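Local coordinates for protein member of s1p family of ribosomal proteins (Pyrococcus furiosus, PDB 5YH1) that probably acts as a metal-dependent exonuclease that binds nucleic acid, its DHH-family part, the piece described here, holding a manganese ion, at residues L34-P39 / H188-G193; A78-I83 / E91-L96; K176-E179 / V183-N186; P363-A368 / Y385-N390; L367-D372 / E425-F430. One frame throughout, in Å; residues are numbered along the deposited sequence.

Contacts 1 to 3 lie in the parallel-sheet lobe that carries the manganese ion, contacts 4 and 5 in the separate mixed-sheet lobe. Contacts 1 and 3 touch, their centres about 12 Å apart: Leu37 CD2 lies 3.5 Å from Asn186 O, and His189 NE2 is 2.8 Å from Asp178 OD2, a probable hydrogen bond. Both lie near the metal site, the side chains of Leu37 and His184 about 14 and 12 Å from the ion and each about 8 Å from that of its ligand His163. Contact 2 lies away from that site, its centre about 30 Å from that of contact 1. Contacts 4 and 5 share strand 364-369, and Leu365 CD2 meets Phe430 CE2 at 4.0 Å.

Contact 1: L34-P39 / H188-G193; sequences LEALKP and HHVKRG
Where the loop leaving strand 183-185, the last of the parallel sheet in the DHH-family lobe, passes helix 32-53, Val190 packs against Ala36 and Leu37. The contact is small, about 150 Å² of surface from both sides together, and it is carried by methyl groups. Ala36 CB lies 3.7 Å from Val190 CG1, and with Val190 CB at 3.8 Å from Ala36 CB the alanine methyl rests on the fork of the valine as well as on one branch. The CA atoms of the two residues are 6.5 Å apart, the nearest backbone approach of the segments, which fits a pairing of two short side chains. Leu37 adds its outer end: CD2 meets Val190 CG1 at 3.9 Å, while Leu37 CG lies 4.1 Å from Val190 CG2, so both valine methyls are engaged as the two side chains slant across each other. Leu37 CG stands opposite its carbonyl carbon (chi1 -69°), a setting that lets a residue pointing along the flank of the helix bring CD2 to the loop. Farther along, Arg192 makes a cation-pi contact with Trp169. Val190 also touches Val33, about one turn before Ala36 and Leu37 on helix 32-53, and Leu37, buried, reaches Leu202 of helix 199-210, which places the contact at the junction of the final sheet strand's exit loop with two helices.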
# COMPACT_ATOMS: atom_id res chain seq x y z
N LEU A 34 -11.24 9.29 38.12
CA LEU A 34 -10.94 10.55 37.45
C LEU A 34 -10.34 11.56 38.42
O LEU A 34 -9.37 12.25 38.07
CB LEU A 34 -12.17 11.14 36.79
CG LEU A 34 -12.61 10.43 35.51
CD1 LEU A 34 -13.95 10.96 35.05
CD2 LEU A 34 -11.57 10.59 34.40
N GLU A 35 -10.91 11.65 39.63
CA GLU A 35 -10.38 12.57 40.65
C GLU A 35 -8.92 12.27 40.93
O GLU A 35 -8.12 13.18 40.99
CB GLU A 35 -11.18 12.50 41.96
CG GLU A 35 -12.57 13.10 41.88
CD GLU A 35 -12.59 14.57 41.49
OE1 GLU A 35 -11.60 15.29 41.73
OE2 GLU A 35 -13.62 15.02 40.94
N ALA A 36 -8.58 11.01 41.08
CA ALA A 36 -7.19 10.61 41.30
C ALA A 36 -6.29 10.94 40.08
O ALA A 36 -5.10 11.21 40.24
CB ALA A 36 -7.12 9.13 41.67
N LEU A 37 -6.86 10.92 38.87
CA LEU A 37 -6.11 11.21 37.63
C LEU A 37 -6.04 12.70 37.30
O LEU A 37 -5.38 13.09 36.34
CB LEU A 37 -6.76 10.51 36.45
CG LEU A 37 -6.67 8.99 36.40
CD1 LEU A 37 -7.51 8.48 35.24
CD2 LEU A 37 -5.23 8.51 36.29
N LYS A 38 -6.74 13.52 38.07
CA LYS A 38 -6.85 14.95 37.77
C LYS A 38 -5.52 15.69 37.54
O LYS A 38 -5.40 16.46 36.59
CB LYS A 38 -7.63 15.65 38.87
CG LYS A 38 -8.18 17.02 38.50
CD LYS A 38 -9.23 17.37 39.52
CE LYS A 38 -9.80 18.76 39.33
NZ LYS A 38 -11.16 18.81 39.92
N PRO A 39 -4.53 15.48 38.42
CA PRO A 39 -3.25 16.17 38.18
C PRO A 39 -2.61 15.83 36.81
O PRO A 39 -2.11 16.73 36.14
CB PRO A 39 -2.36 15.67 39.34
CG PRO A 39 -3.33 15.23 40.40
CD PRO A 39 -4.48 14.65 39.64
N HIS A 188 -5.17 2.64 35.19
CA HIS A 188 -4.42 1.56 35.84
C HIS A 188 -3.40 2.05 36.88
O HIS A 188 -2.99 1.29 37.72
CB HIS A 188 -3.70 0.71 34.79
CG HIS A 188 -4.61 -0.15 33.96
ND1 HIS A 188 -4.88 -1.46 34.29
CD2 HIS A 188 -5.29 0.10 32.82
CE1 HIS A 188 -5.69 -1.98 33.39
NE2 HIS A 188 -5.96 -1.05 32.48
N HIS A 189 -2.96 3.30 36.78
CA HIS A 189 -2.02 3.88 37.74
C HIS A 189 -2.66 4.08 39.11
O HIS A 189 -2.00 3.93 40.13
CB HIS A 189 -1.49 5.23 37.27
CG HIS A 189 -0.46 5.14 36.18
ND1 HIS A 189 -0.75 5.45 34.88
CD2 HIS A 189 0.84 4.76 36.21
CE1 HIS A 189 0.34 5.27 34.14
NE2 HIS A 189 1.31 4.85 34.93
N VAL A 190 -3.94 4.45 39.12
CA VAL A 190 -4.64 4.76 40.36
C VAL A 190 -5.57 3.64 40.80
O VAL A 190 -6.02 3.64 41.94
CB VAL A 190 -5.42 6.09 40.24
CG1 VAL A 190 -4.47 7.21 39.87
CG2 VAL A 190 -6.56 5.98 39.23
N LYS A 191 -5.85 2.69 39.92
CA LYS A 191 -6.70 1.55 40.21
C LYS A 191 -6.40 0.45 39.22
O LYS A 191 -6.91 0.45 38.10
CB LYS A 191 -8.18 1.96 40.12
CG LYS A 191 -9.16 0.95 40.70
CD LYS A 191 -10.58 1.25 40.23
CE LYS A 191 -11.63 1.06 41.31
NZ LYS A 191 -11.57 -0.30 41.90
N ARG A 192 -5.55 -0.50 39.62
CA ARG A 192 -5.15 -1.58 38.74
C ARG A 192 -6.35 -2.33 38.20
O ARG A 192 -7.29 -2.60 38.94
CB ARG A 192 -4.26 -2.58 39.47
CG ARG A 192 -2.93 -2.03 39.95
CD ARG A 192 -1.84 -2.10 38.90
NE ARG A 192 -0.53 -1.97 39.54
CZ ARG A 192 -0.03 -0.83 40.01
NH1 ARG A 192 -0.69 0.32 39.89
NH2 ARG A 192 1.17 -0.84 40.59
N GLY A 193 -6.31 -2.67 36.92
CA GLY A 193 -7.37 -3.45 36.30
C GLY A 193 -8.57 -2.66 35.81
O GLY A 193 -9.46 -3.24 35.20

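Contact 2: A78-I83 / E91-L96; sequences AIIPLI and EARWHL
With chi1 at -68°, Ile80 places CG2 opposite its backbone N, and Arg93, extended from CG to NE after a chi1 of 150°, runs its aliphatic chain past that methyl. The two residues join helix 66-86 to the short helix 92-96 inside the beta-alpha-beta crossover that links strands 58-63 and 97-102 of the parallel sheet. The local helix axes approach to 9.5 Å at a crossing angle of 123°, with the CA atoms of Ile80 and Arg93 6.0 Å apart. Ile80 CG2 lies 3.9 Å from Arg93 CD and also sits over one face of the guanidinium, toward its rim; Ile80 CD1 meets Arg93 CG at 4.1 Å. An alanine in place of Ile80 removes both of these methyls and would probably leave that guanidinium face without its apolar neighbour, the arginine chain being freer to shift. One turn on, Ile83 uses CG2 against the backbone of Ala92 and Arg93, 3.9 Å from Arg93 N, and touches Ala92 CB. Ile80 and Ile83 both continue onto Phe97 of strand 97-102. Just ahead of helix 92-96, Glu91 forms a salt bridge with Arg125 of the second subunit. Against the opposite face of the Arg93 guanidinium lies the indole of Trp94, with CZ2 3.7 Å above the guanidinium plane.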
# COMPACT_ATOMS: atom_id res chain seq x y z
N ALA A 78 -11.51 20.03 20.37
CA ALA A 78 -11.06 21.05 21.33
C ALA A 78 -9.84 21.84 20.82
O ALA A 78 -9.73 23.04 21.04
CB ALA A 78 -10.72 20.39 22.65
N ILE A 79 -8.92 21.15 20.16
CA ILE A 79 -7.65 21.74 19.73
C ILE A 79 -7.80 22.70 18.54
O ILE A 79 -7.26 23.81 18.58
CB ILE A 79 -6.63 20.62 19.39
CG1 ILE A 79 -6.21 19.92 20.67
CG2 ILE A 79 -5.40 21.19 18.68
CD1 ILE A 79 -5.62 18.55 20.46
N ILE A 80 -8.52 22.28 17.51
CA ILE A 80 -8.59 23.05 16.25
C ILE A 80 -9.05 24.50 16.46
O ILE A 80 -8.42 25.42 15.94
CB ILE A 80 -9.47 22.35 15.19
CG1 ILE A 80 -8.82 21.05 14.68
CG2 ILE A 80 -9.77 23.27 14.01
CD1 ILE A 80 -7.44 21.22 14.10
N PRO A 81 -10.15 24.72 17.22
CA PRO A 81 -10.57 26.11 17.48
C PRO A 81 -9.51 26.99 18.14
O PRO A 81 -9.40 28.16 17.81
CB PRO A 81 -11.79 25.96 18.39
CG PRO A 81 -12.32 24.61 18.09
CD PRO A 81 -11.13 23.76 17.74
N LEU A 82 -8.75 26.43 19.09
CA LEU A 82 -7.68 27.19 19.74
C LEU A 82 -6.59 27.54 18.73
O LEU A 82 -6.11 28.66 18.71
CB LEU A 82 -7.08 26.42 20.92
CG LEU A 82 -7.95 26.21 22.15
CD1 LEU A 82 -7.11 25.61 23.27
CD2 LEU A 82 -8.62 27.50 22.61
N ILE A 83 -6.21 26.57 17.90
CA ILE A 83 -5.22 26.82 16.86
C ILE A 83 -5.68 27.96 15.95
O ILE A 83 -4.89 28.83 15.59
CB ILE A 83 -4.93 25.55 16.03
CG1 ILE A 83 -4.15 24.55 16.87
CG2 ILE A 83 -4.17 25.90 14.75
CD1 ILE A 83 -4.00 23.18 16.22
N GLU A 91 -4.40 28.48 6.96
CA GLU A 91 -3.86 27.14 6.72
C GLU A 91 -3.31 26.49 8.01
O GLU A 91 -2.98 25.30 8.01
CB GLU A 91 -2.76 27.19 5.65
CG GLU A 91 -3.28 27.48 4.24
CD GLU A 91 -3.62 26.22 3.46
OE1 GLU A 91 -2.69 25.50 3.06
OE2 GLU A 91 -4.82 25.94 3.24
N ALA A 92 -3.21 27.25 9.09
CA ALA A 92 -2.64 26.76 10.35
C ALA A 92 -3.32 25.51 10.91
O ALA A 92 -2.64 24.58 11.35
CB ALA A 92 -2.65 27.86 11.39
N ARG A 93 -4.65 25.50 10.92
CA ARG A 93 -5.42 24.31 11.28
C ARG A 93 -4.89 23.06 10.60
O ARG A 93 -4.67 22.03 11.25
CB ARG A 93 -6.89 24.47 10.88
CG ARG A 93 -7.56 23.14 10.53
CD ARG A 93 -9.01 23.29 10.16
NE ARG A 93 -9.68 22.00 10.22
CZ ARG A 93 -11.00 21.84 10.21
NH1 ARG A 93 -11.79 22.91 10.13
NH2 ARG A 93 -11.52 20.63 10.28
N TRP A 94 -4.71 23.15 9.29
CA TRP A 94 -4.37 21.99 8.47
C TRP A 94 -2.93 21.60 8.65
O TRP A 94 -2.57 20.44 8.56
CB TRP A 94 -4.69 22.27 7.00
CG TRP A 94 -6.14 22.54 6.82
CD1 TRP A 94 -6.76 23.76 6.82
CD2 TRP A 94 -7.17 21.57 6.72
NE1 TRP A 94 -8.12 23.60 6.69
CE2 TRP A 94 -8.40 22.26 6.63
CE3 TRP A 94 -7.18 20.16 6.68
CZ2 TRP A 94 -9.62 21.60 6.50
CZ3 TRP A 94 -8.40 19.51 6.55
CH2 TRP A 94 -9.60 20.23 6.46
N HIS A 95 -2.09 22.59 8.90
CA HIS A 95 -0.66 22.35 8.96
C HIS A 95 -0.17 21.98 10.37
O HIS A 95 0.73 21.15 10.49
CB HIS A 95 0.09 23.58 8.47
CG HIS A 95 1.56 23.39 8.42
ND1 HIS A 95 2.14 22.40 7.65
CD2 HIS A 95 2.57 24.01 9.07
CE1 HIS A 95 3.45 22.44 7.82
NE2 HIS A 95 3.74 23.41 8.67
N LEU A 96 -0.74 22.59 11.40
CA LEU A 96 -0.23 22.47 12.76
C LEU A 96 -0.95 21.40 13.61
O LEU A 96 -0.69 21.26 14.81
CB LEU A 96 -0.27 23.83 13.45
CG LEU A 96 0.61 24.91 12.82
CD1 LEU A 96 0.37 26.24 13.51
CD2 LEU A 96 2.08 24.52 12.89

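Contact 3: K176-E179 / V183-N186; sequences KVDE and VHVN
His184 ND1 donates a short hydrogen bond of 2.7 Å to Asp178 OD1, bent to 145° at the hydrogen. The acceptor lies close to the imidazole plane, at the ring edge. On the carboxylate side OD1 is met from its syn side, although the bond leaves the carboxylate plane somewhat, and the two flat groups are turned 58° against each other. The same oxygen also sits 3.1 Å from His184 CB, so it nestles beside the ring's attachment as well as the nitrogen. Val177 adds an apolar touch, CG1 to His184 CE1 at 3.9 Å, the two side chains crossing nearly at right angles. The imidazole reaches the 3-10 segment because CG is trans to the backbone N (chi1 -172°) on a strand residue that points toward it. The second shell fixes the carboxylate: its other oxygen, Asp178 OD2, accepts from Ala175 N and from His189 NE2, and the His189 ring meets that of His184 edge-to-face. A leucine in place of His184 lacks the ring N-H and would probably leave Asp178 OD1 without this donor and His189 without its edge-to-face partner. Beyond, Val185 bonds through its backbone to Asp162, and Asn186 ND2 bonds to His164 O. The pair ties the 3-10 segment to edge strand 183-185 of the parallel sheet, the His184 side chain lying about 12 Å from the bound manganese and about 8 Å from the side chain of its ligand His163, the middle residue of the Asp162-His163-His164 signature that marks the DHH family.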
# COMPACT_ATOMS: atom_id res chain seq x y z
N LYS A 176 7.25 0.87 33.61
CA LYS A 176 8.45 1.00 32.79
C LYS A 176 8.28 2.03 31.67
O LYS A 176 9.15 2.88 31.47
CB LYS A 176 8.83 -0.36 32.21
CG LYS A 176 10.22 -0.40 31.61
CD LYS A 176 10.54 -1.76 31.02
CE LYS A 176 11.98 -1.80 30.50
NZ LYS A 176 12.18 -2.91 29.52
N VAL A 177 7.15 1.97 30.97
CA VAL A 177 6.88 2.88 29.86
C VAL A 177 6.90 4.35 30.29
O VAL A 177 7.20 5.22 29.47
CB VAL A 177 5.53 2.57 29.16
CG1 VAL A 177 4.35 2.96 30.05
CG2 VAL A 177 5.43 3.28 27.82
N ASP A 178 6.57 4.62 31.56
CA ASP A 178 6.46 6.01 32.04
C ASP A 178 7.78 6.78 31.99
O ASP A 178 7.78 8.01 31.89
CB ASP A 178 5.90 6.07 33.47
CG ASP A 178 4.44 5.65 33.54
OD1 ASP A 178 3.65 6.07 32.68
OD2 ASP A 178 4.09 4.90 34.47
N GLU A 179 8.90 6.06 32.05
CA GLU A 179 10.22 6.71 31.93
C GLU A 179 10.48 7.29 30.54
O GLU A 179 11.36 8.13 30.39
CB GLU A 179 11.33 5.73 32.29
CG GLU A 179 11.30 5.28 33.74
CD GLU A 179 12.25 4.13 34.03
OE1 GLU A 179 12.35 3.18 33.21
OE2 GLU A 179 12.90 4.17 35.10
N VAL A 183 3.85 12.66 30.13
CA VAL A 183 2.67 12.46 30.98
C VAL A 183 1.85 11.29 30.44
O VAL A 183 1.60 11.20 29.22
CB VAL A 183 1.81 13.72 31.13
CG1 VAL A 183 1.19 14.13 29.81
CG2 VAL A 183 0.72 13.50 32.18
N HIS A 184 1.46 10.41 31.35
CA HIS A 184 0.71 9.22 31.01
C HIS A 184 -0.60 9.22 31.82
O HIS A 184 -0.58 9.07 33.04
CB HIS A 184 1.57 7.99 31.31
CG HIS A 184 0.97 6.70 30.84
ND1 HIS A 184 1.58 5.49 31.06
CD2 HIS A 184 -0.19 6.43 30.20
CE1 HIS A 184 0.84 4.52 30.55
NE2 HIS A 184 -0.25 5.07 30.04
N VAL A 185 -1.71 9.47 31.12
CA VAL A 185 -3.05 9.43 31.71
C VAL A 185 -3.61 8.03 31.48
O VAL A 185 -3.88 7.64 30.34
CB VAL A 185 -3.98 10.48 31.08
CG1 VAL A 185 -5.38 10.38 31.66
CG2 VAL A 185 -3.42 11.88 31.28
N ASN A 186 -3.76 7.28 32.56
CA ASN A 186 -4.20 5.89 32.50
C ASN A 186 -4.79 5.46 33.85
O ASN A 186 -4.11 5.56 34.89
CB ASN A 186 -3.02 5.00 32.09
CG ASN A 186 -3.42 3.56 31.80
OD1 ASN A 186 -4.33 3.01 32.42
ND2 ASN A 186 -2.72 2.93 30.86

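Contact 4: P363-A368 / Y385-N390; sequences PILTLA and YNFDLN
From Pro363 and Tyr385 the two segments set out in the same direction and spread apart, the CA atoms being 8.2 Å apart at Pro363 and Tyr385 and 9.5 Å at Leu365 and Phe387. Residues 364-368 form a strand inside the mixed sheet of the C-terminal lobe, hydrogen-bonded to strands 325-330 and 373-378, whereas 385-388 is a loop leading into helix 389-399, whose Leu389 packs on Phe430 of helix 423-435. A mixed sheet in this position, together with a glycine-rich sequence at strand 406-409, including Gly409, is consistent with the DHHA1-type domain that often follows the DHH domain. Asn386 takes left-handed helical backbone angles between the two aromatic residues, and both Tyr385 and Phe387 point toward the strand. They meet Pro363 and Leu365, residues two apart that face the same way. Pro363 CB comes within 3.5 Å of Tyr385 CE1, with Pro363 CG also near that atom, the proline ring crossing the phenol at a slant; the hydroxyl beyond it is tied to Asn322 O. Deeper in, Phe387 CG stands across from its backbone N (chi1 174°), which carries the ring inward to lie under Leu365. This is a CH-pi contact: Leu365 CD1 lies over the ring face, 4.1 Å from its centroid and 27° off the normal. Leu365 also packs on Phe430 and Val434, so it joins this loop to helix 423-435 as well. Its second methyl completes the contact, with Leu365 CD2 4.0 Å from Phe387 CE1.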
# COMPACT_ATOMS: atom_id res chain seq x y z
N PRO A 363 -19.69 -20.06 31.32
CA PRO A 363 -18.26 -20.08 30.96
C PRO A 363 -18.05 -20.43 29.49
O PRO A 363 -18.16 -21.61 29.11
CB PRO A 363 -17.68 -21.16 31.87
CG PRO A 363 -18.83 -22.09 32.10
CD PRO A 363 -20.06 -21.24 32.13
N ILE A 364 -17.78 -19.42 28.67
CA ILE A 364 -17.62 -19.61 27.22
C ILE A 364 -16.25 -19.13 26.76
O ILE A 364 -15.87 -18.00 27.02
CB ILE A 364 -18.68 -18.86 26.39
CG1 ILE A 364 -20.10 -19.26 26.83
CG2 ILE A 364 -18.51 -19.16 24.91
CD1 ILE A 364 -21.19 -18.40 26.24
N LEU A 365 -15.55 -20.01 26.05
CA LEU A 365 -14.24 -19.70 25.47
C LEU A 365 -14.27 -19.97 23.98
O LEU A 365 -14.47 -21.11 23.56
CB LEU A 365 -13.16 -20.55 26.13
CG LEU A 365 -11.72 -20.15 25.80
CD1 LEU A 365 -11.37 -18.77 26.34
CD2 LEU A 365 -10.77 -21.18 26.40
N THR A 366 -14.07 -18.92 23.20
CA THR A 366 -14.09 -19.02 21.75
C THR A 366 -12.69 -18.82 21.20
O THR A 366 -12.04 -17.81 21.45
CB THR A 366 -15.06 -17.98 21.14
OG1 THR A 366 -16.40 -18.28 21.55
CG2 THR A 366 -15.00 -18.02 19.60
N LEU A 367 -12.22 -19.82 20.47
CA LEU A 367 -10.89 -19.80 19.87
C LEU A 367 -11.01 -19.81 18.35
O LEU A 367 -11.44 -20.81 17.77
CB LEU A 367 -10.11 -21.02 20.34
CG LEU A 367 -8.75 -21.25 19.68
CD1 LEU A 367 -7.73 -20.30 20.25
CD2 LEU A 367 -8.33 -22.69 19.91
N ALA A 368 -10.64 -18.71 17.71
CA ALA A 368 -10.68 -18.61 16.25
C ALA A 368 -9.26 -18.59 15.71
O ALA A 368 -8.51 -17.68 16.04
CB ALA A 368 -11.41 -17.36 15.82
N TYR A 385 -13.30 -19.68 36.66
CA TYR A 385 -12.29 -20.72 36.50
C TYR A 385 -10.87 -20.14 36.53
O TYR A 385 -9.91 -20.86 36.24
CB TYR A 385 -12.52 -21.44 35.18
CG TYR A 385 -13.79 -22.25 35.14
CD1 TYR A 385 -15.02 -21.64 34.83
CD2 TYR A 385 -13.78 -23.61 35.40
CE1 TYR A 385 -16.19 -22.38 34.78
CE2 TYR A 385 -14.95 -24.35 35.34
CZ TYR A 385 -16.15 -23.73 35.03
OH TYR A 385 -17.31 -24.46 34.99
N ASN A 386 -10.75 -18.86 36.87
CA ASN A 386 -9.46 -18.15 36.86
C ASN A 386 -8.72 -18.26 35.52
O ASN A 386 -7.51 -18.48 35.48
CB ASN A 386 -8.58 -18.61 38.03
CG ASN A 386 -9.07 -18.07 39.36
OD1 ASN A 386 -8.82 -16.91 39.70
ND2 ASN A 386 -9.81 -18.89 40.11
N PHE A 387 -9.46 -18.10 34.44
CA PHE A 387 -8.87 -18.09 33.12
C PHE A 387 -8.01 -16.84 32.98
O PHE A 387 -8.46 -15.74 33.23
CB PHE A 387 -9.95 -18.10 32.04
CG PHE A 387 -9.41 -17.94 30.66
CD1 PHE A 387 -8.90 -19.03 29.97
CD2 PHE A 387 -9.35 -16.69 30.06
CE1 PHE A 387 -8.37 -18.89 28.69
CE2 PHE A 387 -8.83 -16.55 28.78
CZ PHE A 387 -8.33 -17.64 28.11
N ASP A 388 -6.75 -17.02 32.58
CA ASP A 388 -5.87 -15.89 32.32
C ASP A 388 -5.05 -16.22 31.08
O ASP A 388 -4.20 -17.11 31.11
CB ASP A 388 -4.95 -15.62 33.52
CG ASP A 388 -4.07 -14.37 33.33
OD1 ASP A 388 -3.69 -14.03 32.19
OD2 ASP A 388 -3.75 -13.73 34.34
N LEU A 389 -5.34 -15.51 29.99
CA LEU A 389 -4.71 -15.77 28.72
C LEU A 389 -3.19 -15.52 28.77
O LEU A 389 -2.43 -16.29 28.19
CB LEU A 389 -5.35 -14.91 27.63
CG LEU A 389 -4.78 -15.03 26.21
CD1 LEU A 389 -4.92 -16.45 25.69
CD2 LEU A 389 -5.45 -14.02 25.29
N ASN A 390 -2.77 -14.45 29.44
CA ASN A 390 -1.34 -14.13 29.57
C ASN A 390 -0.57 -15.24 30.27
O ASN A 390 0.52 -15.60 29.83
CB ASN A 390 -1.12 -12.79 30.27
CG ASN A 390 -1.69 -11.62 29.48
OD1 ASN A 390 -1.48 -11.51 28.28
ND2 ASN A 390 -2.44 -10.76 30.15

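Contact 5: L367-D372 / E425-F430; sequences LAYGPD and EVLEAF
Leu427 and Tyr369 make the tight part of the contact between helix 423-435 and strand 364-369, whose local axes run antiparallel (180°) with a closest approach of 11.7 Å. Leu427 CD1 sits over one face of the phenol in a CH-pi contact, 3.9 Å from the ring centroid and 22° off the normal. It is displaced toward the ring's root, for Tyr369 CG is its nearest atom at 3.7 Å. The ring can lie under that methyl because Tyr369 CG is held between its backbone N and carbonyl carbon (chi1 61°), while Leu427 points toward the strand. The remaining meetings are wider: Leu367 CD2 is 4.2 Å from Leu427 CD2, and Leu367 CD1 is 4.3 Å from Phe430 CE2. Leu367 and Phe430 are nevertheless buried, since Leu367 packs on Phe326 and Val376 of the neighbouring strands and Phe430 on Leu389 and Leu396 of helix 389-399. Toward solvent the character changes. Tyr369 and Leu427 are only partly enclosed, and next along the helix the exposed Glu428 carries a salt bridge to Lys424 instead of turning to the strand. Past the strand end, Gly370 O accepts from Arg423 NH2, a polar tie between the chain there and the helix start. Across the face itself the contacts are apolar, so helix and sheet are probably held together by close fit and exclusion of water, with polar groups kept to the margins.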
# COMPACT_ATOMS: atom_id res chain seq x y z
N LEU A 367 -12.22 -19.82 20.47
CA LEU A 367 -10.89 -19.80 19.87
C LEU A 367 -11.01 -19.81 18.35
O LEU A 367 -11.44 -20.81 17.77
CB LEU A 367 -10.11 -21.02 20.34
CG LEU A 367 -8.75 -21.25 19.68
CD1 LEU A 367 -7.73 -20.30 20.25
CD2 LEU A 367 -8.33 -22.69 19.91
N ALA A 368 -10.64 -18.71 17.71
CA ALA A 368 -10.68 -18.61 16.25
C ALA A 368 -9.26 -18.59 15.71
O ALA A 368 -8.51 -17.68 16.04
CB ALA A 368 -11.41 -17.36 15.82
N TYR A 369 -8.89 -19.56 14.88
CA TYR A 369 -7.50 -19.69 14.46
C TYR A 369 -7.29 -19.68 12.94
O TYR A 369 -8.14 -20.10 12.16
CB TYR A 369 -6.88 -20.95 15.05
CG TYR A 369 -7.54 -22.25 14.65
CD1 TYR A 369 -7.14 -22.94 13.51
CD2 TYR A 369 -8.56 -22.79 15.43
CE1 TYR A 369 -7.75 -24.13 13.15
CE2 TYR A 369 -9.18 -23.99 15.07
CZ TYR A 369 -8.77 -24.65 13.94
OH TYR A 369 -9.38 -25.83 13.59
N GLY A 370 -6.13 -19.16 12.55
CA GLY A 370 -5.64 -19.26 11.17
C GLY A 370 -4.39 -20.13 11.12
O GLY A 370 -4.15 -20.92 12.04
N PRO A 371 -3.59 -20.01 10.04
CA PRO A 371 -2.36 -20.80 9.92
C PRO A 371 -1.38 -20.57 11.07
O PRO A 371 -0.77 -21.52 11.54
CB PRO A 371 -1.73 -20.30 8.61
CG PRO A 371 -2.80 -19.57 7.88
CD PRO A 371 -3.72 -19.03 8.94
N ASP A 372 -1.24 -19.31 11.49
CA ASP A 372 -0.18 -18.90 12.41
C ASP A 372 -0.64 -17.91 13.50
O ASP A 372 0.17 -17.18 14.07
CB ASP A 372 0.97 -18.29 11.60
CG ASP A 372 0.54 -17.08 10.79
OD1 ASP A 372 -0.66 -16.75 10.78
OD2 ASP A 372 1.41 -16.47 10.15
N GLU A 425 0.32 -28.60 17.69
CA GLU A 425 0.88 -28.75 19.03
C GLU A 425 0.51 -27.59 19.94
O GLU A 425 0.18 -27.79 21.11
CB GLU A 425 2.42 -28.89 18.98
CG GLU A 425 2.92 -30.20 18.39
CD GLU A 425 3.11 -30.17 16.87
OE1 GLU A 425 3.90 -30.98 16.37
OE2 GLU A 425 2.48 -29.34 16.17
N VAL A 426 0.57 -26.37 19.43
CA VAL A 426 0.23 -25.19 20.22
C VAL A 426 -1.26 -25.19 20.63
O VAL A 426 -1.58 -24.93 21.79
CB VAL A 426 0.58 -23.89 19.46
CG1 VAL A 426 0.04 -22.67 20.20
CG2 VAL A 426 2.08 -23.76 19.30
N LEU A 427 -2.15 -25.50 19.69
CA LEU A 427 -3.59 -25.44 19.97
C LEU A 427 -4.06 -26.61 20.81
O LEU A 427 -4.94 -26.44 21.64
CB LEU A 427 -4.39 -25.36 18.67
CG LEU A 427 -4.14 -24.09 17.86
CD1 LEU A 427 -5.09 -24.05 16.68
CD2 LEU A 427 -4.27 -22.83 18.71
N GLU A 428 -3.47 -27.78 20.61
CA GLU A 428 -3.74 -28.90 21.50
C GLU A 428 -3.23 -28.62 22.92
O GLU A 428 -3.90 -28.99 23.89
CB GLU A 428 -3.16 -30.19 20.94
CG GLU A 428 -3.96 -30.73 19.78
CD GLU A 428 -3.43 -32.04 19.23
OE1 GLU A 428 -2.34 -32.49 19.67
OE2 GLU A 428 -4.10 -32.63 18.35
N ALA A 429 -2.09 -27.96 23.04
CA ALA A 429 -1.58 -27.59 24.36
C ALA A 429 -2.46 -26.50 24.98
O ALA A 429 -2.66 -26.47 26.19
CB ALA A 429 -0.14 -27.12 24.29
N PHE A 430 -2.96 -25.59 24.15
CA PHE A 430 -3.89 -24.58 24.63
C PHE A 430 -5.15 -25.26 25.17
O PHE A 430 -5.64 -24.90 26.24
CB PHE A 430 -4.27 -23.60 23.53
CG PHE A 430 -5.23 -22.54 23.98
CD1 PHE A 430 -4.77 -21.37 24.56
CD2 PHE A 430 -6.60 -22.72 23.84
CE1 PHE A 430 -5.66 -20.40 24.99
CE2 PHE A 430 -7.48 -21.74 24.26
CZ PHE A 430 -7.02 -20.59 24.84